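Local coordinates for transcriptional regulator, LacI family (Burkholderia phymatum, PDB 2RGY), which probably regulates transcription as a LacI-family DNA-binding protein, its periplasmic-binding-protein-like part sensing a small effector, likely a sugar, at residues A[105-119]-A[240-254]. Numbering follows the deposited sequence.
Sequences DASFCPDHRRGGELA and VHIPTAELTQNAVRW
Phe108 lies flat on helix 244-260: Ala251 CA stands 3.6 Å from the centroid of the Phe108 ring, only 8° off its normal, and the small methyl of Ala251 lets the ring settle this close to the helix backbone. With CG anti to its carbonyl carbon (chi1 -76°), the phenyl points at the helix, and its far end, CZ, reaches Trp254 CB at 3.7 Å. One side of the Trp254 indole looks toward 105-106: Asp105 O sits 3.5 Å above the ring face, Ala106 CA makes an off-centre CH-pi contact, and Phe108 CZ lies on that same side, the two aromatic planes 54° apart. Tryptophan suits this place because its long, flat indole spans from the phenyl to the Asp105 carbonyl.

One turn earlier on the helix, Leu247 pushes its CD1 branch against the pyrrolidine of Pro110, a tight 3.4 Å between Leu247 CD1 and Pro110 CD. The rigid proline ring also meets Ile242, whose CG2 lies 3.8 Å from Pro110 CG. Beyond it, Val240 CG2 lies 3.7 Å from Gly115 O and also meets Ala119 CB; side-chain-less Gly115 lets the valine methyls reach the helix backbone.

The second shell is polar. Asp111, a short acidic N-cap, accepts from Arg114 N through OD2. His112, one ring face against Pro110 CG, has its rotation fixed by hydrogen bonds of NE2 with Asn97 OD1 and ND1 with Tyr224 OH. Asn250 ND2 donates to Glu246 O while OD1 accepts from Phe267 N, and Asp105 O accepts from Arg268.

Both segments are interdomain crossovers of the periplasmic-binding-protein-like fold, side by side: 105-119 leads from edge strand 107-108 of the parallel-sheet lobe to helix 112-125 of the mixed-sheet lobe, and 240-254 returns from strand 238-241 to helix 244-260, which packs against strand 93-96 and helix 21-36.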
loop_
_atom_site.group_PDB
_atom_site.type_symbol
_atom_site.label_atom_id
_atom_site.label_comp_id
_atom_site.label_asym_id
_atom_site.label_seq_id
_atom_site.Cartn_x
_atom_site.Cartn_y
_atom_site.Cartn_z
ATOM N N ASP A 105 25.511 -7.096 -13.766
ATOM C CA ASP A 105 25.400 -6.697 -12.373
ATOM C C ASP A 105 24.593 -5.430 -12.116
ATOM O O ASP A 105 24.499 -4.983 -10.983
ATOM C CB ASP A 105 26.764 -6.633 -11.677
ATOM C CG ASP A 105 27.773 -5.871 -12.447
ATOM O OD1 ASP A 105 27.410 -4.787 -12.949
ATOM O OD2 ASP A 105 28.933 -6.345 -12.536
ATOM N N ALA A 106 23.989 -4.875 -13.164
ATOM C CA ALA A 106 23.133 -3.699 -13.016
ATOM C C ALA A 106 21.712 -4.239 -12.813
ATOM O O ALA A 106 20.748 -3.482 -12.686
ATOM C CB ALA A 106 23.188 -2.837 -14.270
ATOM N N SER A 107 21.608 -5.566 -12.789
ATOM C CA SER A 107 20.338 -6.259 -12.616
ATOM C C SER A 107 20.292 -7.070 -11.319
ATOM O O SER A 107 21.186 -7.873 -11.036
ATOM C CB SER A 107 20.083 -7.197 -13.801
ATOM O OG SER A 107 18.968 -8.036 -13.543
ATOM N N PHE A 108 19.245 -6.834 -10.535
ATOM C CA PHE A 108 19.033 -7.534 -9.273
ATOM C C PHE A 108 17.660 -8.179 -9.368
ATOM O O PHE A 108 16.633 -7.502 -9.321
ATOM C CB PHE A 108 19.123 -6.547 -8.118
ATOM C CG PHE A 108 20.534 -6.145 -7.801
ATOM C CD1 PHE A 108 21.230 -6.767 -6.756
ATOM C CD2 PHE A 108 21.197 -5.189 -8.586
ATOM C CE1 PHE A 108 22.570 -6.451 -6.498
ATOM C CE2 PHE A 108 22.539 -4.864 -8.343
ATOM C CZ PHE A 108 23.229 -5.494 -7.295
ATOM N N CYS A 109 17.653 -9.497 -9.512
ATOM C CA CYS A 109 16.407 -10.227 -9.692
ATOM C C CYS A 109 16.370 -11.535 -8.919
ATOM O O CYS A 109 17.335 -12.284 -8.915
ATOM C CB CYS A 109 16.227 -10.511 -11.193
ATOM S SG CYS A 109 14.548 -10.923 -11.746
ATOM N N PRO A 110 15.246 -11.828 -8.254
ATOM C CA PRO A 110 15.186 -13.088 -7.514
ATOM C C PRO A 110 14.976 -14.246 -8.499
ATOM O O PRO A 110 14.860 -14.033 -9.708
ATOM C CB PRO A 110 13.989 -12.882 -6.595
ATOM C CG PRO A 110 13.061 -12.088 -7.458
ATOM C CD PRO A 110 13.992 -11.068 -8.103
ATOM N N ASP A 111 14.927 -15.465 -7.980
ATOM C CA ASP A 111 14.732 -16.638 -8.820
ATOM C C ASP A 111 13.235 -16.932 -8.973
ATOM O O ASP A 111 12.685 -17.741 -8.236
ATOM C CB ASP A 111 15.448 -17.837 -8.192
ATOM C CG ASP A 111 15.428 -19.060 -9.085
ATOM O OD1 ASP A 111 16.134 -20.042 -8.767
ATOM O OD2 ASP A 111 14.707 -19.044 -10.103
ATOM N N HIS A 112 12.588 -16.274 -9.933
ATOM C CA HIS A 112 11.153 -16.457 -10.163
ATOM C C HIS A 112 10.787 -17.858 -10.650
ATOM O O HIS A 112 9.690 -18.347 -10.378
ATOM C CB HIS A 112 10.636 -15.417 -11.162
ATOM C CG HIS A 112 10.590 -14.025 -10.616
ATOM N ND1 HIS A 112 9.867 -13.690 -9.491
ATOM C CD2 HIS A 112 11.185 -12.881 -11.033
ATOM C CE1 HIS A 112 10.020 -12.402 -9.237
ATOM N NE2 HIS A 112 10.815 -11.888 -10.158
ATOM N N ARG A 113 11.703 -18.498 -11.370
ATOM C CA ARG A 113 11.459 -19.847 -11.880
ATOM C C ARG A 113 11.228 -20.730 -10.662
ATOM O O ARG A 113 10.236 -21.449 -10.572
ATOM C CB ARG A 113 12.679 -20.335 -12.662
ATOM C CG ARG A 113 12.467 -21.590 -13.484
ATOM C CD ARG A 113 13.775 -21.970 -14.167
ATOM N NE ARG A 113 13.574 -22.492 -15.516
ATOM C CZ ARG A 113 14.552 -22.975 -16.287
ATOM N NH1 ARG A 113 15.807 -23.003 -15.842
ATOM N NH2 ARG A 113 14.274 -23.452 -17.500
ATOM N N ARG A 114 12.151 -20.643 -9.714
ATOM C CA ARG A 114 12.069 -21.408 -8.481
ATOM C C ARG A 114 10.810 -21.013 -7.708
ATOM O O ARG A 114 10.188 -21.841 -7.042
ATOM C CB ARG A 114 13.315 -21.147 -7.633
ATOM C CG ARG A 114 13.252 -21.680 -6.225
ATOM C CD ARG A 114 13.224 -23.186 -6.166
ATOM N NE ARG A 114 13.368 -23.621 -4.783
ATOM C CZ ARG A 114 13.385 -24.890 -4.388
ATOM N NH1 ARG A 114 13.268 -25.866 -5.283
ATOM N NH2 ARG A 114 13.521 -25.181 -3.095
ATOM N N GLY A 115 10.449 -19.738 -7.794
ATOM C CA GLY A 115 9.261 -19.260 -7.108
ATOM C C GLY A 115 8.013 -19.948 -7.631
ATOM O O GLY A 115 7.190 -20.414 -6.849
ATOM N N GLY A 116 7.871 -20.014 -8.952
ATOM C CA GLY A 116 6.711 -20.665 -9.533
ATOM C C GLY A 116 6.708 -22.146 -9.191
ATOM O O GLY A 116 5.667 -22.733 -8.901
ATOM N N GLU A 117 7.892 -22.747 -9.210
ATOM C CA GLU A 117 8.055 -24.160 -8.900
ATOM C C GLU A 117 7.498 -24.470 -7.510
ATOM O O GLU A 117 6.732 -25.416 -7.343
ATOM C CB GLU A 117 9.539 -24.517 -8.984
ATOM C CG GLU A 117 9.897 -25.931 -8.616
ATOM C CD GLU A 117 11.386 -26.175 -8.753
ATOM O OE1 GLU A 117 12.057 -26.409 -7.715
ATOM O OE2 GLU A 117 11.884 -26.116 -9.903
ATOM N N LEU A 118 7.868 -23.652 -6.526
ATOM C CA LEU A 118 7.412 -23.831 -5.146
ATOM C C LEU A 118 5.890 -23.683 -5.012
ATOM O O LEU A 118 5.265 -24.369 -4.210
ATOM C CB LEU A 118 8.110 -22.826 -4.220
ATOM C CG LEU A 118 9.610 -23.019 -3.971
ATOM C CD1 LEU A 118 10.147 -21.895 -3.107
ATOM C CD2 LEU A 118 9.850 -24.346 -3.287
ATOM N N ALA A 119 5.304 -22.787 -5.794
ATOM C CA ALA A 119 3.868 -22.576 -5.753
ATOM C C ALA A 119 3.169 -23.848 -6.212
ATOM O O ALA A 119 2.221 -24.312 -5.581
ATOM C CB ALA A 119 3.482 -21.417 -6.655
ATOM N N VAL A 240 4.237 -17.407 -1.732
ATOM C CA VAL A 240 5.633 -17.657 -2.043
ATOM C C VAL A 240 6.376 -16.392 -1.594
ATOM O O VAL A 240 6.049 -15.276 -2.014
ATOM C CB VAL A 240 5.834 -17.873 -3.560
ATOM C CG1 VAL A 240 7.310 -17.933 -3.889
ATOM C CG2 VAL A 240 5.142 -19.164 -3.998
ATOM N N HIS A 241 7.362 -16.572 -0.722
ATOM C CA HIS A 241 8.123 -15.448 -0.203
ATOM C C HIS A 241 9.297 -15.021 -1.085
ATOM O O HIS A 241 10.251 -15.774 -1.268
ATOM C CB HIS A 241 8.661 -15.768 1.185
ATOM C CG HIS A 241 9.461 -14.652 1.773
ATOM N ND1 HIS A 241 8.874 -13.554 2.360
ATOM C CD2 HIS A 241 10.795 -14.432 1.804
ATOM C CE1 HIS A 241 9.815 -12.704 2.732
ATOM N NE2 HIS A 241 10.990 -13.211 2.405
ATOM N N ILE A 242 9.225 -13.800 -1.602
ATOM C CA ILE A 242 10.265 -13.229 -2.461
ATOM C C ILE A 242 11.085 -12.231 -1.636
ATOM O O ILE A 242 10.519 -11.338 -1.005
ATOM C CB ILE A 242 9.634 -12.479 -3.660
ATOM C CG1 ILE A 242 8.868 -13.464 -4.550
ATOM C CG2 ILE A 242 10.712 -11.760 -4.454
ATOM C CD1 ILE A 242 9.747 -14.579 -5.139
ATOM N N PRO A 243 12.427 -12.355 -1.650
ATOM C CA PRO A 243 13.306 -11.459 -0.886
ATOM C C PRO A 243 13.438 -10.083 -1.523
ATOM O O PRO A 243 14.515 -9.689 -1.954
ATOM C CB PRO A 243 14.626 -12.221 -0.871
ATOM C CG PRO A 243 14.666 -12.763 -2.260
ATOM C CD PRO A 243 13.228 -13.254 -2.499
ATOM N N THR A 244 12.335 -9.351 -1.551
ATOM C CA THR A 244 12.297 -8.027 -2.152
ATOM C C THR A 244 13.085 -6.967 -1.397
ATOM O O THR A 244 13.771 -6.153 -2.011
ATOM C CB THR A 244 10.837 -7.568 -2.310
ATOM O OG1 THR A 244 10.189 -8.423 -3.262
ATOM C CG2 THR A 244 10.766 -6.121 -2.786
ATOM N N ALA A 245 12.988 -6.967 -0.074
ATOM C CA ALA A 245 13.717 -5.987 0.727
ATOM C C ALA A 245 15.227 -6.164 0.562
ATOM O O ALA A 245 15.954 -5.185 0.397
ATOM C CB ALA A 245 13.333 -6.111 2.191
ATOM N N GLU A 246 15.688 -7.413 0.594
ATOM C CA GLU A 246 17.115 -7.709 0.459
ATOM C C GLU A 246 17.687 -7.344 -0.906
ATOM O O GLU A 246 18.756 -6.749 -0.992
ATOM C CB GLU A 246 17.393 -9.195 0.731
ATOM C CG GLU A 246 17.077 -9.659 2.146
ATOM C CD GLU A 246 15.709 -10.318 2.244
ATOM O OE1 GLU A 246 14.694 -9.641 1.970
ATOM O OE2 GLU A 246 15.650 -11.522 2.582
ATOM N N LEU A 247 16.983 -7.707 -1.972
ATOM C CA LEU A 247 17.468 -7.395 -3.311
ATOM C C LEU A 247 17.487 -5.888 -3.536
ATOM O O LEU A 247 18.414 -5.360 -4.154
ATOM C CB LEU A 247 16.608 -8.096 -4.371
ATOM C CG LEU A 247 16.877 -9.605 -4.508
ATOM C CD1 LEU A 247 15.849 -10.250 -5.428
ATOM C CD2 LEU A 247 18.292 -9.830 -5.046
ATOM N N THR A 248 16.484 -5.192 -3.016
ATOM C CA THR A 248 16.421 -3.744 -3.167
ATOM C C THR A 248 17.580 -3.109 -2.393
ATOM O O THR A 248 18.284 -2.242 -2.900
ATOM C CB THR A 248 15.089 -3.162 -2.630
ATOM O OG1 THR A 248 13.984 -3.718 -3.352
ATOM C CG2 THR A 248 15.076 -1.658 -2.793
ATOM N N GLN A 249 17.773 -3.543 -1.158
ATOM C CA GLN A 249 18.844 -3.014 -0.340
ATOM C C GLN A 249 20.179 -3.152 -1.073
ATOM O O GLN A 249 20.965 -2.208 -1.141
ATOM C CB GLN A 249 18.880 -3.760 0.998
ATOM C CG GLN A 249 20.047 -3.395 1.882
ATOM C CD GLN A 249 20.002 -4.120 3.204
ATOM O OE1 GLN A 249 19.991 -5.355 3.256
ATOM N NE2 GLN A 249 19.971 -3.361 4.284
ATOM N N ASN A 250 20.422 -4.328 -1.638
ATOM C CA ASN A 250 21.659 -4.575 -2.358
ATOM C C ASN A 250 21.733 -3.856 -3.711
ATOM O O ASN A 250 22.806 -3.402 -4.124
ATOM C CB ASN A 250 21.858 -6.086 -2.514
ATOM C CG ASN A 250 22.362 -6.735 -1.231
ATOM O OD1 ASN A 250 23.561 -6.704 -0.943
ATOM N ND2 ASN A 250 21.449 -7.298 -0.443
ATOM N N ALA A 251 20.602 -3.735 -4.396
ATOM C CA ALA A 251 20.576 -3.044 -5.675
ATOM C C ALA A 251 20.911 -1.573 -5.437
ATOM O O ALA A 251 21.697 -0.980 -6.165
ATOM C CB ALA A 251 19.190 -3.166 -6.316
ATOM N N VAL A 252 20.325 -0.991 -4.396
ATOM C CA VAL A 252 20.569 0.407 -4.080
ATOM C C VAL A 252 21.983 0.634 -3.541
ATOM O O VAL A 252 22.593 1.656 -3.828
ATOM C CB VAL A 252 19.520 0.940 -3.087
ATOM C CG1 VAL A 252 19.837 2.372 -2.711
ATOM C CG2 VAL A 252 18.133 0.872 -3.724
ATOM N N ARG A 253 22.503 -0.312 -2.763
ATOM C CA ARG A 253 23.863 -0.182 -2.239
ATOM C C ARG A 253 24.871 -0.227 -3.387
ATOM O O ARG A 253 25.833 0.542 -3.409
ATOM C CB ARG A 253 24.159 -1.294 -1.234
ATOM C CG ARG A 253 23.499 -1.055 0.112
ATOM C CD ARG A 253 23.793 -2.171 1.096
ATOM N NE ARG A 253 23.285 -1.839 2.424
ATOM C CZ ARG A 253 23.326 -2.656 3.470
ATOM N NH1 ARG A 253 23.847 -3.869 3.348
ATOM N NH2 ARG A 253 22.853 -2.253 4.638
ATOM N N TRP A 254 24.639 -1.122 -4.342
ATOM C CA TRP A 254 25.508 -1.255 -5.504
ATOM C C TRP A 254 25.564 0.086 -6.228
ATOM O O TRP A 254 26.639 0.555 -6.601
ATOM C CB TRP A 254 24.966 -2.319 -6.457
ATOM C CG TRP A 254 25.815 -2.522 -7.676
ATOM C CD1 TRP A 254 26.973 -3.243 -7.753
ATOM C CD2 TRP A 254 25.585 -1.985 -8.987
ATOM N NE1 TRP A 254 27.479 -3.189 -9.035
ATOM C CE2 TRP A 254 26.645 -2.420 -9.811
ATOM C CE3 TRP A 254 24.585 -1.174 -9.549
ATOM C CZ2 TRP A 254 26.738 -2.071 -11.173
ATOM C CZ3 TRP A 254 24.676 -0.826 -10.906
ATOM C CH2 TRP A 254 25.745 -1.276 -11.697
#